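Local structure of DNA polymerase III, beta subunit (Eubacterium rectale, 3T0P) at residues T255-N260 with M285-G290; R262-C267 with M292-N297; I326-V331 with C348-D353. The protein probably acts as a sliding clamp, a ring-shaped head-to-tail homodimer around DNA that tethers DNA polymerases and other proteins and makes synthesis processive. One frame throughout, in Å; residues are numbered along the deposited sequence.

Contact 1 (T255-N260 with M285-G290)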
loop_
_atom_site.group_PDB
_atom_site.type_symbol
_atom_site.label_atom_id
_atom_site.label_comp_id
_atom_site.label_asym_id
_atom_site.label_seq_id
_atom_site.Cartn_x
_atom_site.Cartn_y
_atom_site.Cartn_z
ATOM N N THR B 255 23.296 5.815 35.500
ATOM C CA THR B 255 22.021 6.509 35.315
ATOM C C THR B 255 20.926 5.501 34.989
ATOM O O THR B 255 21.118 4.636 34.135
ATOM C CB THR B 255 22.144 7.559 34.172
ATOM O OG1 THR B 255 23.335 8.350 34.335
ATOM C CG2 THR B 255 20.900 8.456 34.039
ATOM N N LYS B 256 19.767 5.636 35.646
ATOM C CA LYS B 256 18.587 4.826 35.368
ATOM C C LYS B 256 17.420 5.772 35.135
ATOM O O LYS B 256 17.174 6.660 35.950
ATOM C CB LYS B 256 18.291 3.837 36.505
ATOM C CG LYS B 256 17.082 2.947 36.222
ATOM C CD LYS B 256 16.619 2.212 37.452
ATOM C CE LYS B 256 15.350 1.449 37.185
ATOM N NZ LYS B 256 15.010 0.561 38.321
ATOM N N VAL B 257 16.718 5.600 34.017
ATOM C CA VAL B 257 15.593 6.464 33.646
ATOM C C VAL B 257 14.324 5.637 33.499
ATOM O O VAL B 257 14.305 4.652 32.769
ATOM C CB VAL B 257 15.907 7.276 32.339
ATOM C CG1 VAL B 257 14.695 8.049 31.845
ATOM C CG2 VAL B 257 17.088 8.218 32.555
ATOM N N ARG B 258 13.267 6.052 34.181
ATOM C CA ARG B 258 11.956 5.444 34.017
ATOM C C ARG B 258 11.173 6.473 33.208
ATOM O O ARG B 258 11.102 7.626 33.630
ATOM C CB ARG B 258 11.316 5.110 35.390
ATOM C CG ARG B 258 9.960 4.389 35.315
ATOM C CD ARG B 258 10.080 2.894 35.519
ATOM N NE ARG B 258 8.826 2.189 35.233
ATOM C CZ ARG B 258 8.639 0.881 35.384
ATOM N NH1 ARG B 258 9.624 0.110 35.828
ATOM N NH2 ARG B 258 7.463 0.335 35.106
ATOM N N ILE B 259 10.652 6.079 32.018
ATOM C CA ILE B 259 9.949 6.969 31.114
ATOM C C ILE B 259 8.782 6.231 30.472
ATOM O O ILE B 259 8.873 5.032 30.210
ATOM C CB ILE B 259 10.961 7.498 30.037
ATOM C CG1 ILE B 259 10.361 8.602 29.100
ATOM C CG2 ILE B 259 11.629 6.347 29.223
ATOM C CD1 ILE B 259 11.393 9.326 28.260
ATOM N N ASN B 260 7.704 6.956 30.173
ATOM C CA ASN B 260 6.553 6.410 29.475
ATOM C C ASN B 260 6.996 6.051 28.033
ATOM O O ASN B 260 7.547 6.892 27.321
ATOM C CB ASN B 260 5.406 7.432 29.511
ATOM C CG ASN B 260 4.190 6.980 28.740
ATOM O OD1 ASN B 260 4.136 7.065 27.521
ATOM N ND2 ASN B 260 3.216 6.432 29.426
HETATM N N MSE B 285 19.761 13.674 23.792
HETATM C CA MSE B 285 19.014 13.588 25.044
HETATM C C MSE B 285 19.804 14.271 26.181
HETATM O O MSE B 285 20.989 13.999 26.347
HETATM C CB MSE B 285 18.733 12.136 25.460
HETATM C CG MSE B 285 17.830 11.321 24.517
HETATM SE SE MSE B 285 17.743 9.451 25.243
HETATM C CE MSE B 285 16.484 8.642 23.910
ATOM N N ASN B 286 19.151 15.155 26.938
ATOM C CA ASN B 286 19.738 15.795 28.116
ATOM C C ASN B 286 18.867 15.340 29.294
ATOM O O ASN B 286 17.703 15.747 29.437
ATOM C CB ASN B 286 19.835 17.307 27.963
ATOM C CG ASN B 286 21.045 17.797 27.196
ATOM O OD1 ASN B 286 21.079 17.797 25.968
ATOM N ND2 ASN B 286 22.025 18.348 27.898
ATOM N N ILE B 287 19.390 14.394 30.050
ATOM C CA ILE B 287 18.687 13.794 31.163
ATOM C C ILE B 287 19.113 14.487 32.461
ATOM O O ILE B 287 20.285 14.501 32.809
ATOM C CB ILE B 287 18.957 12.267 31.183
ATOM C CG1 ILE B 287 18.245 11.566 29.990
ATOM C CG2 ILE B 287 18.538 11.656 32.523
ATOM C CD1 ILE B 287 18.853 10.266 29.594
ATOM N N THR B 288 18.155 15.085 33.147
ATOM C CA THR B 288 18.349 15.749 34.444
ATOM C C THR B 288 17.254 15.190 35.354
ATOM O O THR B 288 16.452 14.377 34.880
ATOM C CB THR B 288 18.330 17.289 34.293
ATOM O OG1 THR B 288 17.064 17.719 33.767
ATOM C CG2 THR B 288 19.480 17.818 33.428
ATOM N N ASP B 289 17.204 15.620 36.626
ATOM C CA ASP B 289 16.184 15.215 37.595
ATOM C C ASP B 289 14.785 15.541 37.080
ATOM O O ASP B 289 14.503 16.686 36.708
ATOM C CB ASP B 289 16.406 15.902 38.960
ATOM N N GLY B 290 13.947 14.517 37.011
ATOM C CA GLY B 290 12.562 14.649 36.577
ATOM C C GLY B 290 12.297 15.027 35.132
ATOM O O GLY B 290 11.132 15.147 34.752
#
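Val257 and Ile287 meet methyl to methyl, and their side chains cross obliquely. The touching branch of Val257 is CG2. It lies 3.7 Å from CG2 of Ile287. The same valine methyl is 4.0 Å from Ile287 CD1, so it faces both ends of the isoleucine fork. In Ile287 the CG1 branch lies beside the backbone N (chi1 -70°) and CG2 is anti to that N; both branches reach the valine. In Val257, CG1 takes the position anti to the N (chi1 173°), and CG2 is left as the contact methyl.

Thr255 adds a looser touch from two residues earlier on the same strand. Its CG2 is 4.3 Å from Ile287 CG2. The isoleucine methyl therefore meets both Thr255 and Val257. The threonine hydroxyl is used differently: OG1 is hydrogen-bonded to the backbone O of Lys314, while the methyl serves the apolar side. All three residues are buried. Ile309 touches both Val257 and Ile287, and Ile316 touches both Thr255 and Ile287.

On strand 255-260, Lys256 points the other way, as expected from the alternation of a strand. The backbone of this strand pairs with strands 336-341 and 310-313. Strand 283-288 belongs to another sheet. The contact thus joins two antiparallel sheets through methyl groups, those of Val257, Ile287 and Thr255. Two antiparallel sheets meeting over a shared apolar core, with helices packed on them, are typical of a domain of the DNA clamp fold, here the C-terminal domain of a beta sliding clamp.

Contact 2 (R262-C267 with M292-N297)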
loop_
_atom_site.group_PDB
_atom_site.type_symbol
_atom_site.label_atom_id
_atom_site.label_comp_id
_atom_site.label_asym_id
_atom_site.label_seq_id
_atom_site.Cartn_x
_atom_site.Cartn_y
_atom_site.Cartn_z
ATOM N N ARG B 262 5.260 5.203 25.184
ATOM C CA ARG B 262 4.550 5.903 24.099
ATOM C C ARG B 262 5.030 7.351 23.944
ATOM O O ARG B 262 5.233 7.785 22.810
ATOM C CB ARG B 262 3.013 5.857 24.323
ATOM C CG ARG B 262 2.094 6.564 23.281
ATOM C CD ARG B 262 2.251 6.094 21.837
ATOM N NE ARG B 262 2.259 4.633 21.707
ATOM C CZ ARG B 262 2.491 3.979 20.573
ATOM N NH1 ARG B 262 2.713 4.648 19.445
ATOM N NH2 ARG B 262 2.507 2.655 20.557
ATOM N N GLU B 263 5.237 8.094 25.054
ATOM C CA GLU B 263 5.716 9.481 24.958
ATOM C C GLU B 263 7.115 9.545 24.333
ATOM O O GLU B 263 7.363 10.435 23.519
ATOM C CB GLU B 263 5.744 10.186 26.314
ATOM C CG GLU B 263 4.387 10.573 26.875
ATOM C CD GLU B 263 4.421 11.140 28.289
ATOM O OE1 GLU B 263 5.452 11.741 28.672
ATOM O OE2 GLU B 263 3.414 10.978 29.019
ATOM N N LEU B 264 8.022 8.614 24.714
ATOM C CA LEU B 264 9.374 8.584 24.167
ATOM C C LEU B 264 9.314 8.253 22.659
ATOM O O LEU B 264 9.880 8.984 21.833
ATOM C CB LEU B 264 10.283 7.588 24.935
ATOM C CG LEU B 264 11.754 7.564 24.463
ATOM C CD1 LEU B 264 12.397 8.964 24.537
ATOM C CD2 LEU B 264 12.575 6.549 25.263
ATOM N N LEU B 265 8.585 7.201 22.306
ATOM C CA LEU B 265 8.384 6.799 20.906
ATOM C C LEU B 265 7.799 7.953 20.072
ATOM O O LEU B 265 8.366 8.285 19.011
ATOM C CB LEU B 265 7.465 5.546 20.817
ATOM C CG LEU B 265 7.089 5.060 19.398
ATOM C CD1 LEU B 265 8.357 4.869 18.503
ATOM C CD2 LEU B 265 6.277 3.786 19.465
ATOM N N ASP B 266 6.717 8.591 20.552
ATOM C CA ASP B 266 6.109 9.709 19.770
ATOM C C ASP B 266 7.066 10.891 19.570
ATOM O O ASP B 266 7.082 11.499 18.500
ATOM C CB ASP B 266 4.819 10.197 20.417
ATOM C CG ASP B 266 3.664 9.215 20.253
ATOM O OD1 ASP B 266 3.839 8.188 19.521
ATOM O OD2 ASP B 266 2.596 9.442 20.884
ATOM N N CYS B 267 7.891 11.183 20.577
ATOM C CA CYS B 267 8.813 12.283 20.482
ATOM C C CYS B 267 9.947 12.005 19.484
ATOM O O CYS B 267 10.302 12.885 18.713
ATOM C CB CYS B 267 9.379 12.615 21.854
ATOM S SG CYS B 267 10.819 13.696 21.769
HETATM N N MSE B 292 13.670 14.776 30.766
HETATM C CA MSE B 292 14.448 14.429 29.597
HETATM C C MSE B 292 14.136 15.462 28.520
HETATM O O MSE B 292 12.973 15.631 28.128
HETATM C CB MSE B 292 14.180 13.010 29.084
HETATM C CG MSE B 292 14.991 12.720 27.845
HETATM SE SE MSE B 292 14.546 11.059 26.922
HETATM C CE MSE B 292 15.265 9.748 28.243
ATOM N N GLU B 293 15.173 16.144 28.053
ATOM C CA GLU B 293 15.075 17.078 26.947
ATOM C C GLU B 293 15.679 16.433 25.700
ATOM O O GLU B 293 16.829 15.979 25.736
ATOM C CB GLU B 293 15.789 18.389 27.279
ATOM C CG GLU B 293 15.636 19.381 26.140
ATOM C CD GLU B 293 16.396 20.675 26.319
ATOM O OE1 GLU B 293 17.644 20.635 26.418
ATOM O OE2 GLU B 293 15.733 21.736 26.366
ATOM N N LEU B 294 14.910 16.410 24.608
ATOM C CA LEU B 294 15.303 15.867 23.313
ATOM C C LEU B 294 15.384 16.967 22.285
ATOM O O LEU B 294 14.478 17.790 22.183
ATOM C CB LEU B 294 14.325 14.777 22.841
ATOM C CG LEU B 294 14.224 13.571 23.753
ATOM C CD1 LEU B 294 13.031 13.723 24.689
ATOM C CD2 LEU B 294 14.083 12.310 22.957
ATOM N N ARG B 295 16.483 16.988 21.537
ATOM C CA ARG B 295 16.710 17.972 20.474
ATOM C C ARG B 295 17.226 17.329 19.209
ATOM O O ARG B 295 17.984 16.335 19.251
ATOM C CB ARG B 295 17.729 19.047 20.885
ATOM C CG ARG B 295 17.344 19.878 22.083
ATOM C CD ARG B 295 18.451 20.825 22.514
ATOM N NE ARG B 295 19.681 20.114 22.873
ATOM C CZ ARG B 295 20.733 20.683 23.451
ATOM N NH1 ARG B 295 20.707 21.971 23.772
ATOM N NH2 ARG B 295 21.814 19.964 23.731
ATOM N N ILE B 296 16.876 17.967 18.092
ATOM C CA ILE B 296 17.383 17.643 16.794
ATOM C C ILE B 296 17.367 18.934 16.024
ATOM O O ILE B 296 16.516 19.792 16.272
ATOM C CB ILE B 296 16.616 16.464 16.112
ATOM C CG1 ILE B 296 17.493 15.766 15.059
ATOM C CG2 ILE B 296 15.224 16.876 15.557
ATOM C CD1 ILE B 296 17.029 14.297 14.742
ATOM N N ASN B 297 18.321 19.101 15.121
ATOM C CA ASN B 297 18.354 20.271 14.227
ATOM C C ASN B 297 18.888 19.813 12.876
ATOM O O ASN B 297 19.692 18.882 12.815
ATOM C CB ASN B 297 19.167 21.437 14.801
ATOM C CG ASN B 297 20.574 21.061 15.041
ATOM O OD1 ASN B 297 21.415 21.139 14.138
ATOM N ND2 ASN B 297 20.823 20.529 16.230
#
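Leu264 and Cys267 meet Met292 and Leu294 with no flat group between them: the contact has no ring, amide or guanidinium face or edge, only aliphatic carbons, a sulfur and a selenium. Met292 is a selenomethionine. The flat ends of Arg262 and Asp266 lie on another side of the helix, where they form a long salt bridge.

Cys267 is held against the side of Leu294. Its SG is anti to the backbone N (chi1 166°), which aims it at the strand. SG lies 3.7 Å from CD1 of Leu294 and also 3.7 Å from CD2 of that leucine. CB of Leu294 is nearly as close to the sulfur, at 3.8 Å. The sulfur therefore rests on most of the leucine side chain.

Leu264 sits one helical turn earlier and uses a single methyl. Its CD1 is 3.8 Å from SE of Met292 and 4.1 Å from CD2 of Leu294. The leucine crosses each of these side chains at about a right angle. Met292 runs extended as far as its selenium and then bends (chi3 -71°), so SE meets the helix at the elbow of the chain. With an alanine in place of Leu294 both methyls go, so Cys267 SG would probably lose its CD1 and CD2 contacts, Leu264 CD1 would be left with Met292 on this strand, and a gap would open between helix and strand.

The helix and strand segments run nearly parallel, at 15°, with axes 10.9 Å apart. Strand 291-297 pairs with strands 302-308 and 283-288. Met292 also touches Ile259 of strand 255-260. Helix 261-272 thus packs over one sheet while following directly on a strand of another.

Contact 3 (I326-V331 with C348-D353). With EDO (1,2-ethanediol), chain V.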
loop_
_atom_site.group_PDB
_atom_site.type_symbol
_atom_site.label_atom_id
_atom_site.label_comp_id
_atom_site.label_asym_id
_atom_site.label_seq_id
_atom_site.Cartn_x
_atom_site.Cartn_y
_atom_site.Cartn_z
ATOM N N ILE B 326 13.359 4.007 17.743
ATOM C CA ILE B 326 12.042 3.828 17.144
ATOM C C ILE B 326 11.819 2.319 16.887
ATOM O O ILE B 326 10.820 1.767 17.354
ATOM C CB ILE B 326 11.882 4.671 15.862
ATOM C CG1 ILE B 326 11.725 6.157 16.197
ATOM C CG2 ILE B 326 10.683 4.190 15.037
ATOM C CD1 ILE B 326 12.053 7.120 15.057
ATOM N N ASP B 327 12.782 1.644 16.253
ATOM C CA ASP B 327 12.661 0.192 15.980
ATOM C C ASP B 327 12.390 -0.600 17.248
ATOM O O ASP B 327 11.474 -1.406 17.246
ATOM C CB ASP B 327 13.934 -0.375 15.334
ATOM C CG ASP B 327 14.229 0.046 13.924
ATOM O OD1 ASP B 327 13.361 0.725 13.306
ATOM O OD2 ASP B 327 15.347 -0.279 13.429
ATOM N N ALA B 328 13.148 -0.326 18.351
ATOM C CA ALA B 328 12.968 -1.067 19.593
ATOM C C ALA B 328 11.689 -0.669 20.315
ATOM O O ALA B 328 10.986 -1.546 20.794
ATOM C CB ALA B 328 14.175 -0.878 20.516
ATOM N N LEU B 329 11.381 0.632 20.409
ATOM C CA LEU B 329 10.184 1.084 21.121
ATOM C C LEU B 329 8.903 0.603 20.435
ATOM O O LEU B 329 7.962 0.272 21.144
ATOM C CB LEU B 329 10.172 2.597 21.323
ATOM C CG LEU B 329 11.250 3.157 22.245
ATOM C CD1 LEU B 329 11.353 4.675 22.105
ATOM C CD2 LEU B 329 11.034 2.733 23.699
ATOM N N ARG B 330 8.879 0.507 19.098
ATOM C CA ARG B 330 7.734 -0.020 18.316
ATOM C C ARG B 330 7.355 -1.459 18.686
ATOM O O ARG B 330 6.231 -1.895 18.426
ATOM C CB ARG B 330 8.049 -0.007 16.817
ATOM C CG ARG B 330 7.757 1.324 16.154
ATOM C CD ARG B 330 7.963 1.212 14.666
ATOM N NE ARG B 330 7.807 2.502 14.008
ATOM C CZ ARG B 330 8.334 2.804 12.830
ATOM N NH1 ARG B 330 9.067 1.908 12.172
ATOM N NH2 ARG B 330 8.151 4.008 12.304
ATOM N N VAL B 331 8.304 -2.223 19.267
ATOM C CA VAL B 331 8.050 -3.642 19.571
ATOM C C VAL B 331 7.994 -3.892 21.061
ATOM O O VAL B 331 7.957 -5.052 21.471
ATOM C CB VAL B 331 9.042 -4.588 18.855
ATOM C CG1 VAL B 331 8.947 -4.399 17.343
ATOM C CG2 VAL B 331 10.477 -4.395 19.338
ATOM N N CYS B 348 23.496 2.017 25.779
ATOM C CA CYS B 348 22.282 2.276 26.539
ATOM C C CYS B 348 21.465 0.983 26.506
ATOM O O CYS B 348 21.393 0.336 25.454
ATOM C CB CYS B 348 21.500 3.464 25.981
ATOM S SG CYS B 348 19.846 3.672 26.709
ATOM N N PHE B 349 20.863 0.599 27.632
ATOM C CA PHE B 349 20.029 -0.606 27.670
ATOM C C PHE B 349 18.587 -0.274 27.967
ATOM O O PHE B 349 18.306 0.463 28.905
ATOM C CB PHE B 349 20.517 -1.610 28.726
ATOM C CG PHE B 349 21.923 -2.126 28.570
ATOM C CD1 PHE B 349 23.001 -1.421 29.090
ATOM C CD2 PHE B 349 22.164 -3.373 28.006
ATOM C CE1 PHE B 349 24.307 -1.915 28.969
ATOM C CE2 PHE B 349 23.467 -3.882 27.910
ATOM C CZ PHE B 349 24.531 -3.146 28.389
ATOM N N ILE B 350 17.678 -0.825 27.169
ATOM C CA ILE B 350 16.251 -0.780 27.423
ATOM C C ILE B 350 15.927 -2.151 28.003
ATOM O O ILE B 350 16.117 -3.166 27.319
ATOM C CB ILE B 350 15.354 -0.420 26.217
ATOM C CG1 ILE B 350 15.935 0.736 25.368
ATOM C CG2 ILE B 350 13.923 -0.138 26.710
ATOM C CD1 ILE B 350 15.079 1.058 24.040
ATOM N N LYS B 351 15.575 -2.186 29.296
ATOM C CA LYS B 351 15.252 -3.430 29.993
ATOM C C LYS B 351 13.901 -3.345 30.643
ATOM O O LYS B 351 13.351 -2.254 30.827
ATOM C CB LYS B 351 16.305 -3.774 31.059
ATOM C CG LYS B 351 17.638 -4.219 30.511
ATOM C CD LYS B 351 18.473 -4.875 31.608
ATOM C CE LYS B 351 19.850 -5.290 31.127
ATOM N NZ LYS B 351 20.546 -6.200 32.083
ATOM N N ASP B 352 13.342 -4.500 30.958
ATOM C CA ASP B 352 12.058 -4.587 31.650
ATOM C C ASP B 352 12.273 -5.247 33.004
ATOM O O ASP B 352 13.294 -5.926 33.229
ATOM C CB ASP B 352 11.017 -5.354 30.813
ATOM C CG ASP B 352 11.267 -6.844 30.721
ATOM O OD1 ASP B 352 12.383 -7.234 30.305
ATOM O OD2 ASP B 352 10.358 -7.619 31.086
ATOM N N ASP B 353 11.271 -5.102 33.873
ATOM C CA ASP B 353 11.268 -5.664 35.218
ATOM C C ASP B 353 11.127 -7.192 35.221
ATOM O O ASP B 353 11.662 -7.840 36.121
ATOM C CB ASP B 353 10.117 -5.034 36.017
HETATM C C1 EDO V . 20.888 -2.956 34.228
HETATM O O1 EDO V . 21.818 -3.355 33.202
HETATM C C2 EDO V . 20.171 -4.169 34.822
HETATM O O2 EDO V . 19.170 -3.765 35.764
#
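In the C-terminal domain of this sliding clamp, helix 322-329 packs on an antiparallel sheet that includes strand 348-351. This helix-on-sheet layer is part of the DNA clamp fold. Ala328 and Leu329 on the helix both meet Ile350 on the strand.

The isoleucine does its touching with CD1, the end of its longer branch. CB of Ala328 lies 4.1 Å from that methyl. CD2 of Leu329 approaches it more loosely, at 4.4 Å. CG1 of Ile350 lies beside the backbone N, and the branch then runs straight (chi2 176°), which carries CD1 out toward the helix. The small alanine meets it with its single methyl, while Leu329 reaches in with the end of its side chain. All three residues are buried.

Ile350 also touches Val337 and Leu339 of strand 336-341, as well as Ile361 of strand 357-361. Asp327, next to Ala328, forms salt bridges with Arg176 and Lys323. The neighbouring strand residue, Lys351, stretches away from the helix. Its NZ gives a weak hydrogen bond of 3.3 Å to O1 of a 1,2-ethanediol, probably from the crystallisation liquor.

All three contacts lie in the C-terminal domain. Contact 1 and contact 2 have centres about 12 Å apart, and the centre of contact 3 lies about 14 Å from each of theirs. Along the chain the segments of contacts 1 and 2 alternate; contact 3 follows. Contacts 1 and 3 share the sheet holding strands 255-260 and 348-351. Contacts 1 and 2 share the other sheet, through neighbouring strands 283-288 and 291-297, and touch where Ile287 CD1 lies 3.9 Å from Met292 CE. The helices also meet: Leu264 CG is 3.8 Å from Leu329 CD1. Together they tie two sheets and two helices into one domain core, the kind of unit that builds the clamp ring.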